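Local coordinates for pyruvate dehydrogenase complex, dihydrolipoamide acetyltransferase E2 component (Thermus thermophilus, PDB 2EQ9), which probably carries acetyl groups on lipoate as the E2 acetyltransferase of the pyruvate dehydrogenase complex, this piece being its peripheral subunit-binding domain, at residues Ile16-Val21 and Gly28-Glu33. Numbering follows the deposited sequence.
Sequences IPIEEV and GRVRVE
V30 packs against V21 and I18; no hydrogen bond crosses between 16-21 and 28-33, and the contact is van der Waals packing, mostly of methyl groups. CG1 of V30 does most of the touching: it rests 3.8 Å from V21 CG1 and 4.0 Å from I18 CD1. The other branch, V30 CG2, lies 3.5 Å from the backbone O of V21. The two valine side chains cross at roughly a right angle, whereas I18 and V30 run past each other in opposite senses. I18 reaches across with its far end: CG1 is anti to the backbone N (chi1 -171°), and the turn at CG1 (chi2 62°) brings CD1 to V30. I18 and V21 are linked by the 3-10 turn 18-20, where V21 N donates a hydrogen bond to I18 O (3.1 Å). A3 touches both I18 and V30, and V35 and Y38 of helix 32-39 meet V30 and V21 respectively. R29 hydrogen-bonds to the backbone of one chain of another protein and R31, the N-cap residue of that helix, to that of a second. Two short helices joined by a loop with a 3-10 turn, closed over a small hydrophobic core, are characteristic of the peripheral subunit-binding domain.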
ATOM      1  N   ILE C  16      14.178  32.833  -2.636  1.00 52.31           N
ATOM      2  CA  ILE C  16      15.334  32.474  -1.818  1.00 51.26           C
ATOM      3  C   ILE C  16      15.955  31.153  -2.263  1.00 51.90           C
ATOM      4  O   ILE C  16      15.286  30.118  -2.279  1.00 51.18           O
ATOM      5  CB  ILE C  16      14.951  32.317  -0.328  1.00 50.84           C
ATOM      6  CG1 ILE C  16      14.407  33.632   0.227  1.00 50.78           C
ATOM      7  CG2 ILE C  16      16.168  31.886   0.478  1.00 50.10           C
ATOM      8  CD1 ILE C  16      13.931  33.527   1.660  1.00 50.26           C
ATOM      9  N   PRO C  17      17.242  31.170  -2.634  1.00 52.20           N
ATOM     10  CA  PRO C  17      17.911  29.937  -3.063  1.00 52.73           C
ATOM     11  C   PRO C  17      17.938  28.944  -1.896  1.00 53.57           C
ATOM     12  O   PRO C  17      18.587  29.184  -0.875  1.00 52.92           O
ATOM     13  CB  PRO C  17      19.302  30.421  -3.481  1.00 53.52           C
ATOM     14  CG  PRO C  17      19.490  31.688  -2.683  1.00 53.93           C
ATOM     15  CD  PRO C  17      18.138  32.333  -2.750  1.00 52.56           C
ATOM     16  N   ILE C  18      17.226  27.832  -2.057  1.00 54.70           N
ATOM     17  CA  ILE C  18      17.118  26.821  -1.011  1.00 56.72           C
ATOM     18  C   ILE C  18      18.441  26.320  -0.439  1.00 58.76           C
ATOM     19  O   ILE C  18      18.541  26.066   0.763  1.00 57.91           O
ATOM     20  CB  ILE C  18      16.285  25.599  -1.490  1.00 55.85           C
ATOM     21  CG1 ILE C  18      16.006  24.666  -0.308  1.00 54.33           C
ATOM     22  CG2 ILE C  18      17.021  24.853  -2.599  1.00 55.44           C
ATOM     23  CD1 ILE C  18      15.186  25.305   0.805  1.00 52.11           C
ATOM     24  N   GLU C  19      19.454  26.175  -1.286  1.00 61.53           N
ATOM     25  CA  GLU C  19      20.748  25.697  -0.813  1.00 64.47           C
ATOM     26  C   GLU C  19      21.440  26.700   0.104  1.00 64.71           C
ATOM     27  O   GLU C  19      22.488  26.406   0.676  1.00 64.82           O
ATOM     28  CB  GLU C  19      21.667  25.353  -1.995  1.00 67.02           C
ATOM     29  CG  GLU C  19      21.601  26.317  -3.171  1.00 69.97           C
ATOM     30  CD  GLU C  19      20.326  26.159  -3.976  1.00 71.33           C
ATOM     31  OE1 GLU C  19      19.973  25.006  -4.300  1.00 72.69           O
ATOM     32  OE2 GLU C  19      19.680  27.182  -4.289  1.00 72.80           O
ATOM     33  N   GLU C  20      20.842  27.878   0.249  1.00 65.92           N
ATOM     34  CA  GLU C  20      21.414  28.920   1.093  1.00 67.19           C
ATOM     35  C   GLU C  20      20.737  28.981   2.458  1.00 66.98           C
ATOM     36  O   GLU C  20      21.182  29.710   3.344  1.00 66.22           O
ATOM     37  CB  GLU C  20      21.286  30.287   0.413  1.00 69.16           C
ATOM     38  CG  GLU C  20      21.798  30.350  -1.024  1.00 72.48           C
ATOM     39  CD  GLU C  20      23.261  29.970  -1.170  1.00 74.23           C
ATOM     40  OE1 GLU C  20      24.096  30.482  -0.391  1.00 75.23           O
ATOM     41  OE2 GLU C  20      23.577  29.168  -2.077  1.00 75.45           O
ATOM     42  N   VAL C  21      19.659  28.218   2.628  1.00 66.96           N
ATOM     43  CA  VAL C  21      18.927  28.202   3.892  1.00 66.75           C
ATOM     44  C   VAL C  21      19.479  27.167   4.872  1.00 66.94           C
ATOM     45  O   VAL C  21      19.442  25.965   4.607  1.00 66.70           O
ATOM     46  CB  VAL C  21      17.431  27.896   3.674  1.00 66.30           C
ATOM     47  CG1 VAL C  21      16.690  27.956   5.002  1.00 65.80           C
ATOM     48  CG2 VAL C  21      16.836  28.881   2.689  1.00 66.54           C
ATOM     49  N   GLY C  28      21.221  19.391   9.373  1.00 65.81           N
ATOM     50  CA  GLY C  28      20.758  20.173   8.236  1.00 62.13           C
ATOM     51  C   GLY C  28      19.426  20.054   7.517  1.00 59.47           C
ATOM     52  O   GLY C  28      19.207  20.807   6.569  1.00 60.29           O
ATOM     53  N   ARG C  29      18.534  19.157   7.917  1.00 56.01           N
ATOM     54  CA  ARG C  29      17.266  19.063   7.200  1.00 51.53           C
ATOM     55  C   ARG C  29      16.547  20.409   7.254  1.00 49.21           C
ATOM     56  O   ARG C  29      16.233  20.914   8.330  1.00 49.39           O
ATOM     57  CB  ARG C  29      16.375  17.968   7.796  1.00 51.83           C
ATOM     58  CG  ARG C  29      15.092  17.739   7.003  1.00 50.92           C
ATOM     59  CD  ARG C  29      14.218  16.627   7.581  1.00 51.05           C
ATOM     60  NE  ARG C  29      14.760  15.290   7.354  1.00 50.46           N
ATOM     61  CZ  ARG C  29      15.551  14.641   8.202  1.00 53.34           C
ATOM     62  NH1 ARG C  29      15.903  15.202   9.352  1.00 52.98           N
ATOM     63  NH2 ARG C  29      15.983  13.421   7.905  1.00 54.68           N
ATOM     64  N   VAL C  30      16.304  20.996   6.088  1.00 46.72           N
ATOM     65  CA  VAL C  30      15.627  22.287   6.013  1.00 44.13           C
ATOM     66  C   VAL C  30      14.108  22.143   6.096  1.00 44.42           C
ATOM     67  O   VAL C  30      13.498  21.397   5.324  1.00 43.66           O
ATOM     68  CB  VAL C  30      15.988  23.014   4.708  1.00 43.87           C
ATOM     69  CG1 VAL C  30      15.383  24.406   4.702  1.00 40.48           C
ATOM     70  CG2 VAL C  30      17.505  23.076   4.555  1.00 42.28           C
ATOM     71  N   ARG C  31      13.505  22.863   7.039  1.00 43.63           N
ATOM     72  CA  ARG C  31      12.060  22.839   7.241  1.00 44.27           C
ATOM     73  C   ARG C  31      11.465  24.183   6.857  1.00 45.23           C
ATOM     74  O   ARG C  31      12.187  25.168   6.728  1.00 45.16           O
ATOM     75  CB  ARG C  31      11.732  22.570   8.710  1.00 44.00           C
ATOM     76  CG  ARG C  31      12.280  21.275   9.250  1.00 43.68           C
ATOM     77  CD  ARG C  31      11.539  20.083   8.687  1.00 43.70           C
ATOM     78  NE  ARG C  31      11.961  18.856   9.353  1.00 44.23           N
ATOM     79  CZ  ARG C  31      11.266  17.722   9.355  1.00 44.33           C
ATOM     80  NH1 ARG C  31      11.741  16.658   9.993  1.00 42.94           N
ATOM     81  NH2 ARG C  31      10.099  17.651   8.728  1.00 39.08           N
ATOM     82  N   VAL C  32      10.147  24.216   6.682  1.00 46.78           N
ATOM     83  CA  VAL C  32       9.444  25.451   6.337  1.00 48.32           C
ATOM     84  C   VAL C  32       9.802  26.558   7.328  1.00 49.43           C
ATOM     85  O   VAL C  32       9.922  27.724   6.955  1.00 49.98           O
ATOM     86  CB  VAL C  32       7.908  25.242   6.352  1.00 48.35           C
ATOM     87  CG1 VAL C  32       7.185  26.588   6.394  1.00 48.92           C
ATOM     88  CG2 VAL C  32       7.484  24.473   5.119  1.00 47.52           C
ATOM     89  N   GLU C  33       9.976  26.183   8.591  1.00 51.28           N
ATOM     90  CA  GLU C  33      10.323  27.151   9.625  1.00 52.45           C
ATOM     91  C   GLU C  33      11.665  27.796   9.304  1.00 51.95           C
ATOM     92  O   GLU C  33      11.798  29.019   9.350  1.00 52.08           O
ATOM     93  CB  GLU C  33      10.390  26.471  10.998  1.00 53.57           C
ATOM     94  CG  GLU C  33       9.160  25.640  11.344  1.00 56.21           C
ATOM     95  CD  GLU C  33       9.207  24.253  10.730  1.00 56.66           C
ATOM     96  OE1 GLU C  33       9.948  23.397  11.259  1.00 55.33           O
ATOM     97  OE2 GLU C  33       8.510  24.025   9.717  1.00 58.15           O
TER